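Local coordinates for putative flagella-related protein H (Methanocaldococcus jannaschii DSM 2661, PDB 4WIA), which probably binds ATP and magnesium as an accessory ATPase of the archaellum, with a suggested regulatory role in assembling that archaeal flagellum, at residues 42-53 with 73-84. Sequence-based numbering, arbitrary orientation.
Sequences VLCQRLAYGFLQ and QMNSLNYSINKK. With SO4 (sulfate ion), chain G; SO4 (sulfate ion), chain J.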
ATOM      1  N   VAL A  42      23.014  -0.471  -4.093  1.00 43.23           N
ATOM      2  CA  VAL A  42      22.043  -0.578  -2.968  1.00 43.72           C
ATOM      3  C   VAL A  42      21.018   0.553  -2.978  1.00 42.37           C
ATOM      4  O   VAL A  42      19.849   0.353  -2.739  1.00 40.86           O
ATOM      5  CB  VAL A  42      22.761  -0.645  -1.620  1.00 46.62           C
ATOM      6  CG1 VAL A  42      21.772  -0.504  -0.500  1.00 50.15           C
ATOM      7  CG2 VAL A  42      23.480  -1.967  -1.485  1.00 48.56           C
ATOM      8  N   LEU A  43      21.451   1.737  -3.383  1.00 43.07           N
ATOM      9  CA  LEU A  43      20.536   2.851  -3.501  1.00 42.48           C
ATOM     10  C   LEU A  43      19.525   2.609  -4.573  1.00 42.59           C
ATOM     11  O   LEU A  43      18.348   2.907  -4.371  1.00 40.58           O
ATOM     12  CB  LEU A  43      21.315   4.089  -3.830  1.00 49.10           C
ATOM     13  CG  LEU A  43      20.704   5.426  -3.514  1.00 55.49           C
ATOM     14  CD1 LEU A  43      20.323   5.529  -2.036  1.00 56.98           C
ATOM     15  CD2 LEU A  43      21.683   6.530  -3.887  1.00 59.16           C
ATOM     16  N   CYS A  44      19.960   2.034  -5.726  1.00 41.38           N
ATOM     17  CA  CYS A  44      19.011   1.699  -6.802  1.00 38.72           C
ATOM     18  C   CYS A  44      18.039   0.686  -6.341  1.00 37.23           C
ATOM     19  O   CYS A  44      16.885   0.717  -6.686  1.00 35.90           O
ATOM     20  CB  CYS A  44      19.757   1.123  -8.052  1.00 43.10           C
ATOM     21  SG  CYS A  44      20.729   2.358  -8.939  1.00 42.01           S
ATOM     22  N   GLN A  45      18.538  -0.245  -5.540  1.00 40.20           N
ATOM     23  CA  GLN A  45      17.718  -1.351  -4.996  1.00 41.46           C
ATOM     24  C   GLN A  45      16.659  -0.869  -4.022  1.00 39.09           C
ATOM     25  O   GLN A  45      15.510  -1.291  -4.119  1.00 36.89           O
ATOM     26  CB  GLN A  45      18.636  -2.378  -4.369  1.00 42.76           C
ATOM     27  CG  GLN A  45      19.341  -3.181  -5.425  1.00 42.57           C
ATOM     28  CD  GLN A  45      20.656  -3.788  -4.992  1.00 50.26           C
ATOM     29  OE1 GLN A  45      20.967  -3.933  -3.799  1.00 50.83           O
ATOM     30  NE2 GLN A  45      21.445  -4.213  -6.005  1.00 57.84           N
ATOM     31  N   ARG A  46      17.043   0.061  -3.133  1.00 36.93           N
ATOM     32  CA  ARG A  46      16.081   0.704  -2.220  1.00 38.10           C
ATOM     33  C   ARG A  46      15.013   1.458  -3.013  1.00 35.00           C
ATOM     34  O   ARG A  46      13.800   1.388  -2.699  1.00 33.49           O
ATOM     35  CB  ARG A  46      16.792   1.667  -1.268  1.00 37.91           C
ATOM     36  CG  ARG A  46      15.888   2.719  -0.606  1.00 37.94           C
ATOM     37  CD  ARG A  46      14.899   2.073   0.363  1.00 37.06           C
ATOM     38  NE  ARG A  46      14.014   3.051   1.003  1.00 38.99           N
ATOM     39  CZ  ARG A  46      12.907   3.561   0.469  1.00 38.46           C
ATOM     40  NH1 ARG A  46      12.540   3.248  -0.761  1.00 35.91           N
ATOM     41  NH2 ARG A  46      12.163   4.389   1.171  1.00 37.05           N
ATOM     42  N   LEU A  47      15.461   2.210  -4.011  1.00 33.48           N
ATOM     43  CA  LEU A  47      14.477   2.959  -4.819  1.00 33.22           C
ATOM     44  C   LEU A  47      13.533   2.013  -5.533  1.00 34.16           C
ATOM     45  O   LEU A  47      12.319   2.198  -5.523  1.00 32.84           O
ATOM     46  CB  LEU A  47      15.201   3.865  -5.798  1.00 33.80           C
ATOM     47  CG  LEU A  47      15.879   5.031  -5.074  1.00 36.97           C
ATOM     48  CD1 LEU A  47      16.796   5.796  -6.008  1.00 37.46           C
ATOM     49  CD2 LEU A  47      14.851   5.986  -4.451  1.00 37.57           C
ATOM     50  N   ALA A  48      14.097   0.964  -6.159  1.00 36.54           N
ATOM     51  CA  ALA A  48      13.275  -0.017  -6.845  1.00 36.33           C
ATOM     52  C   ALA A  48      12.266  -0.679  -5.932  1.00 36.62           C
ATOM     53  O   ALA A  48      11.095  -0.782  -6.260  1.00 37.92           O
ATOM     54  CB  ALA A  48      14.158  -1.072  -7.509  1.00 38.84           C
ATOM     55  N   TYR A  49      12.701  -1.124  -4.756  1.00 37.85           N
ATOM     56  CA  TYR A  49      11.748  -1.700  -3.786  1.00 36.37           C
ATOM     57  C   TYR A  49      10.651  -0.737  -3.368  1.00 36.61           C
ATOM     58  O   TYR A  49       9.490  -1.125  -3.286  1.00 40.84           O
ATOM     59  CB  TYR A  49      12.498  -2.222  -2.571  1.00 37.61           C
ATOM     60  CG  TYR A  49      11.656  -3.074  -1.629  1.00 37.19           C
ATOM     61  CD1 TYR A  49      11.248  -4.327  -2.000  1.00 36.82           C
ATOM     62  CD2 TYR A  49      11.246  -2.593  -0.391  1.00 38.70           C
ATOM     63  CE1 TYR A  49      10.461  -5.084  -1.176  1.00 37.29           C
ATOM     64  CE2 TYR A  49      10.463  -3.366   0.466  1.00 39.50           C
ATOM     65  CZ  TYR A  49      10.083  -4.603   0.066  1.00 39.38           C
ATOM     66  OH  TYR A  49       9.330  -5.327   0.899  1.00 42.96           O
ATOM     67  N   GLY A  50      11.008   0.524  -3.087  1.00 38.96           N
ATOM     68  CA  GLY A  50      10.002   1.572  -2.787  1.00 38.64           C
ATOM     69  C   GLY A  50       8.950   1.740  -3.882  1.00 38.69           C
ATOM     70  O   GLY A  50       7.775   1.637  -3.629  1.00 37.42           O
ATOM     71  N   PHE A  51       9.403   1.972  -5.125  1.00 36.83           N
ATOM     72  CA  PHE A  51       8.487   2.072  -6.246  1.00 36.14           C
ATOM     73  C   PHE A  51       7.578   0.838  -6.335  1.00 37.67           C
ATOM     74  O   PHE A  51       6.356   0.955  -6.459  1.00 37.41           O
ATOM     75  CB  PHE A  51       9.277   2.191  -7.572  1.00 36.88           C
ATOM     76  CG  PHE A  51       9.971   3.519  -7.778  1.00 35.10           C
ATOM     77  CD1 PHE A  51       9.270   4.685  -7.704  1.00 36.81           C
ATOM     78  CD2 PHE A  51      11.301   3.576  -8.092  1.00 37.04           C
ATOM     79  CE1 PHE A  51       9.891   5.882  -7.917  1.00 36.16           C
ATOM     80  CE2 PHE A  51      11.953   4.770  -8.315  1.00 36.04           C
ATOM     81  CZ  PHE A  51      11.248   5.942  -8.170  1.00 35.95           C
ATOM     82  N   LEU A  52       8.165  -0.352  -6.278  1.00 35.55           N
ATOM     83  CA  LEU A  52       7.359  -1.550  -6.410  1.00 37.74           C
ATOM     84  C   LEU A  52       6.303  -1.680  -5.308  1.00 38.49           C
ATOM     85  O   LEU A  52       5.169  -2.092  -5.564  1.00 38.95           O
ATOM     86  CB  LEU A  52       8.235  -2.792  -6.402  1.00 39.23           C
ATOM     87  CG  LEU A  52       9.073  -2.991  -7.642  1.00 37.96           C
ATOM     88  CD1 LEU A  52      10.172  -3.990  -7.339  1.00 39.40           C
ATOM     89  CD2 LEU A  52       8.192  -3.510  -8.774  1.00 39.28           C
ATOM     90  N   GLN A  53       6.662  -1.352  -4.069  1.00 39.83           N
ATOM     91  CA  GLN A  53       5.707  -1.465  -2.971  1.00 39.98           C
ATOM     92  C   GLN A  53       4.620  -0.428  -3.115  1.00 41.81           C
ATOM     93  O   GLN A  53       3.527  -0.609  -2.604  1.00 44.29           O
ATOM     94  CB  GLN A  53       6.427  -1.260  -1.622  1.00 42.95           C
ATOM     95  CG  GLN A  53       7.346  -2.401  -1.248  1.00 41.17           C
ATOM     96  CD  GLN A  53       6.555  -3.649  -1.062  1.00 43.26           C
ATOM     97  OE1 GLN A  53       5.576  -3.671  -0.348  1.00 50.08           O
ATOM     98  NE2 GLN A  53       6.944  -4.671  -1.695  1.00 44.73           N
ATOM     99  N   GLN A  73      20.615 -10.887  -3.289  1.00 49.67           N
ATOM    100  CA  GLN A  73      21.050  -9.594  -2.833  1.00 51.08           C
ATOM    101  C   GLN A  73      19.848  -8.790  -2.296  1.00 49.09           C
ATOM    102  O   GLN A  73      19.909  -8.256  -1.191  1.00 48.55           O
ATOM    103  CB  GLN A  73      21.707  -8.827  -3.952  1.00 48.59           C
ATOM    104  CG  GLN A  73      21.705  -7.332  -3.735  1.00 49.03           C
ATOM    105  CD  GLN A  73      22.689  -6.887  -2.687  1.00 51.52           C
ATOM    106  OE1 GLN A  73      23.372  -7.705  -2.097  1.00 57.96           O
ATOM    107  NE2 GLN A  73      22.795  -5.584  -2.462  1.00 51.53           N
HETATM  108  N   MSE A  74      18.730  -8.833  -3.024  1.00 46.72           N
HETATM  109  CA  MSE A  74      17.491  -8.233  -2.546  1.00 45.38           C
HETATM  110  C   MSE A  74      17.020  -8.910  -1.264  1.00 46.62           C
HETATM  111  O   MSE A  74      16.655  -8.260  -0.292  1.00 52.98           O
HETATM  112  CB  MSE A  74      16.386  -8.257  -3.583  1.00 40.99           C
HETATM  113  CG  MSE A  74      16.824  -7.456  -4.755  1.00 40.33           C
HETATM  114 SE   MSE A  74      16.858  -5.524  -4.426  1.00 43.41          SE
HETATM  115  CE  MSE A  74      14.971  -5.121  -4.769  1.00 34.84           C
ATOM    116  N   ASN A  75      17.060 -10.214  -1.194  1.00 47.16           N
ATOM    117  CA  ASN A  75      16.634 -10.881   0.013  1.00 49.18           C
ATOM    118  C   ASN A  75      17.522 -10.516   1.219  1.00 51.01           C
ATOM    119  O   ASN A  75      17.045 -10.408   2.359  1.00 50.78           O
ATOM    120  CB  ASN A  75      16.657 -12.396  -0.198  1.00 52.08           C
ATOM    121  CG  ASN A  75      16.234 -13.124   1.034  1.00 55.41           C
ATOM    122  OD1 ASN A  75      17.050 -13.721   1.716  1.00 62.10           O
ATOM    123  ND2 ASN A  75      14.962 -13.102   1.310  1.00 53.46           N
ATOM    124  N   SER A  76      18.813 -10.318   0.953  1.00 51.46           N
ATOM    125  CA  SER A  76      19.785 -10.054   2.005  1.00 52.50           C
ATOM    126  C   SER A  76      19.494  -8.691   2.651  1.00 52.00           C
ATOM    127  O   SER A  76      19.744  -8.517   3.809  1.00 51.69           O
ATOM    128  CB  SER A  76      21.210 -10.039   1.471  1.00 53.27           C
ATOM    129  OG  SER A  76      21.432  -8.886   0.650  1.00 52.41           O
ATOM    130  N   LEU A  77      18.942  -7.776   1.874  1.00 50.51           N
ATOM    131  CA  LEU A  77      18.502  -6.482   2.357  1.00 51.39           C
ATOM    132  C   LEU A  77      17.051  -6.459   2.850  1.00 51.84           C
ATOM    133  O   LEU A  77      16.532  -5.404   3.290  1.00 52.20           O
ATOM    134  CB  LEU A  77      18.635  -5.460   1.224  1.00 48.97           C
ATOM    135  CG  LEU A  77      20.070  -5.351   0.717  1.00 52.67           C
ATOM    136  CD1 LEU A  77      20.167  -4.400  -0.440  1.00 54.35           C
ATOM    137  CD2 LEU A  77      21.054  -4.936   1.785  1.00 58.80           C
ATOM    138  N   ASN A  78      16.382  -7.600   2.822  1.00 51.87           N
ATOM    139  CA  ASN A  78      14.991  -7.597   3.156  1.00 53.50           C
ATOM    140  C   ASN A  78      14.179  -6.692   2.274  1.00 51.28           C
ATOM    141  O   ASN A  78      13.231  -6.054   2.710  1.00 46.85           O
ATOM    142  CB  ASN A  78      14.826  -7.168   4.609  1.00 57.90           C
ATOM    143  CG  ASN A  78      13.810  -8.011   5.300  1.00 66.78           C
ATOM    144  OD1 ASN A  78      14.138  -9.061   5.960  1.00 70.03           O
ATOM    145  ND2 ASN A  78      12.566  -7.707   5.005  1.00 65.17           N
ATOM    146  N   TYR A  79      14.541  -6.679   0.992  1.00 50.27           N
ATOM    147  CA  TYR A  79      13.766  -6.042  -0.020  1.00 46.06           C
ATOM    148  C   TYR A  79      13.326  -7.137  -0.958  1.00 49.64           C
ATOM    149  O   TYR A  79      13.499  -6.993  -2.181  1.00 50.73           O
ATOM    150  CB  TYR A  79      14.622  -5.074  -0.866  1.00 45.18           C
ATOM    151  CG  TYR A  79      15.139  -3.840  -0.205  1.00 45.62           C
ATOM    152  CD1 TYR A  79      14.463  -3.245   0.865  1.00 47.31           C
ATOM    153  CD2 TYR A  79      16.337  -3.273  -0.618  1.00 44.91           C
ATOM    154  CE1 TYR A  79      14.928  -2.096   1.454  1.00 44.73           C
ATOM    155  CE2 TYR A  79      16.846  -2.143   0.009  1.00 44.00           C
ATOM    156  CZ  TYR A  79      16.125  -1.560   1.036  1.00 43.76           C
ATOM    157  OH  TYR A  79      16.622  -0.449   1.679  1.00 43.70           O
ATOM    158  N   SER A  80      12.723  -8.200  -0.464  1.00 50.57           N
ATOM    159  CA  SER A  80      12.527  -9.334  -1.324  1.00 53.95           C
ATOM    160  C   SER A  80      11.462  -9.054  -2.432  1.00 54.31           C
ATOM    161  O   SER A  80      10.451  -8.398  -2.226  1.00 49.23           O
ATOM    162  CB  SER A  80      12.287 -10.612  -0.508  1.00 60.84           C
ATOM    163  OG  SER A  80      10.924 -10.706  -0.137  1.00 62.25           O
ATOM    164  N   ILE A  81      11.770  -9.493  -3.660  1.00 54.66           N
ATOM    165  CA  ILE A  81      10.958  -9.115  -4.830  1.00 46.57           C
ATOM    166  C   ILE A  81      10.510 -10.303  -5.688  1.00 52.15           C
ATOM    167  O   ILE A  81      10.258 -10.160  -6.883  1.00 53.46           O
ATOM    168  CB  ILE A  81      11.692  -8.100  -5.666  1.00 43.16           C
ATOM    169  CG1 ILE A  81      13.203  -8.402  -5.850  1.00 41.90           C
ATOM    170  CG2 ILE A  81      11.534  -6.707  -5.013  1.00 40.66           C
ATOM    171  CD1 ILE A  81      13.585  -9.701  -6.520  1.00 45.75           C
ATOM    172  N   ASN A  82      10.371 -11.470  -5.061  1.00 53.41           N
ATOM    173  CA  ASN A  82       9.980 -12.678  -5.747  1.00 53.28           C
ATOM    174  C   ASN A  82       8.652 -12.580  -6.434  1.00 50.49           C
ATOM    175  O   ASN A  82       8.508 -12.952  -7.592  1.00 47.41           O
ATOM    176  CB  ASN A  82       9.902 -13.826  -4.726  1.00 59.83           C
ATOM    177  CG  ASN A  82      11.208 -14.044  -4.035  1.00 65.02           C
ATOM    178  OD1 ASN A  82      11.350 -13.839  -2.808  1.00 77.86           O
ATOM    179  ND2 ASN A  82      12.200 -14.417  -4.810  1.00 77.27           N
ATOM    180  N   LYS A  83       7.649 -12.166  -5.688  1.00 49.66           N
ATOM    181  CA  LYS A  83       6.324 -12.034  -6.261  1.00 51.54           C
ATOM    182  C   LYS A  83       6.251 -10.990  -7.350  1.00 46.95           C
ATOM    183  O   LYS A  83       5.470 -11.148  -8.300  1.00 48.76           O
ATOM    184  CB  LYS A  83       5.258 -11.767  -5.216  1.00 56.18           C
ATOM    185  CG  LYS A  83       4.840 -13.054  -4.552  1.00 63.33           C
ATOM    186  CD  LYS A  83       3.496 -12.938  -3.883  1.00 72.12           C
ATOM    187  CE  LYS A  83       2.915 -14.314  -3.637  1.00 84.03           C
ATOM    188  NZ  LYS A  83       1.610 -14.197  -2.936  1.00 97.84           N
ATOM    189  N   LYS A  84       7.036  -9.947  -7.225  1.00 44.24           N
ATOM    190  CA  LYS A  84       7.020  -8.889  -8.198  1.00 45.01           C
ATOM    191  C   LYS A  84       7.665  -9.392  -9.509  1.00 45.74           C
ATOM    192  O   LYS A  84       7.207  -9.034 -10.587  1.00 46.77           O
ATOM    193  CB  LYS A  84       7.766  -7.672  -7.677  1.00 43.73           C
ATOM    194  CG  LYS A  84       7.145  -7.002  -6.445  1.00 42.77           C
ATOM    195  CD  LYS A  84       5.882  -6.249  -6.810  1.00 43.62           C
ATOM    196  CE  LYS A  84       5.261  -5.568  -5.620  1.00 46.15           C
ATOM    197  NZ  LYS A  84       4.088  -4.720  -6.010  1.00 47.67           N
TER
HETATM  198  S   SO4 G 304       8.183 -12.299  -1.709  1.00 79.19           S
HETATM  199  O1  SO4 G 304       9.529 -11.799  -1.835  1.00 58.33           O
HETATM  200  O2  SO4 G 304       7.552 -11.643  -0.601  1.00 73.65           O
HETATM  201  O3  SO4 G 304       8.216 -13.732  -1.509  1.00 70.27           O
HETATM  202  O4  SO4 G 304       7.291 -11.958  -2.780  1.00 76.23           O
HETATM  203  S   SO4 J 301       1.056  -6.012  -7.690  1.00 45.14           S
HETATM  204  O1  SO4 J 301      -0.084  -6.885  -7.257  1.00 33.10           O
HETATM  205  O2  SO4 J 301       0.828  -4.609  -7.191  1.00 47.09           O
HETATM  206  O3  SO4 J 301       2.412  -6.367  -7.325  1.00 36.72           O
HETATM  207  O4  SO4 J 301       0.943  -6.012  -9.200  1.00 53.41           O
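Gln-45, Tyr-49 and Leu-52 line the side of helix 40-53 that meets residues 73-84. This helix begins within the Walker A motif of a KaiC-like P-loop NTPase fold. The other segment closes helix 67-76 with a Schellman motif at Asn-78 and enters helix 82-87 through Ile-81 at its N-cap.

Two hydrogen bonds tie the ends of the contact. Gln-73 NE2 gives a nearly straight bond to Gln-45 OE1 (2.8 Å, 171°), with the two amide planes 67° apart. Lys-84 NZ lies above the carbonyl plane of Leu-52 O at 2.9 Å. The same ammonium also binds a sulfate and Ser-12 of the second subunit.

Aromatic packing fills the middle. Tyr-79 CA sits over one face of the Tyr-49 ring, a CH-pi contact 3.7 Å from its centroid. The two rings are near parallel but slid apart, with centroids 5.1 Å apart. The Tyr-79 hydroxyl continues past Arg-46 CD to bond Ile-225 N, while Arg-46 itself pairs with Asp-14. An alanine at Tyr-79 is likely to open a gap beside Tyr-49 and Arg-46 and leave Ile-225 N without its hydroxyl partner.

Van der Waals contacts complete the join. The selenomethionine Met-74, bent at chi2 (-72°) and chi3, lays SE against the CG methylene of Gln-45. Ile-81 CG2 meets Leu-52 CD1 at 3.8 Å and the edge of the Tyr-49 ring at CD1, 3.9 Å away.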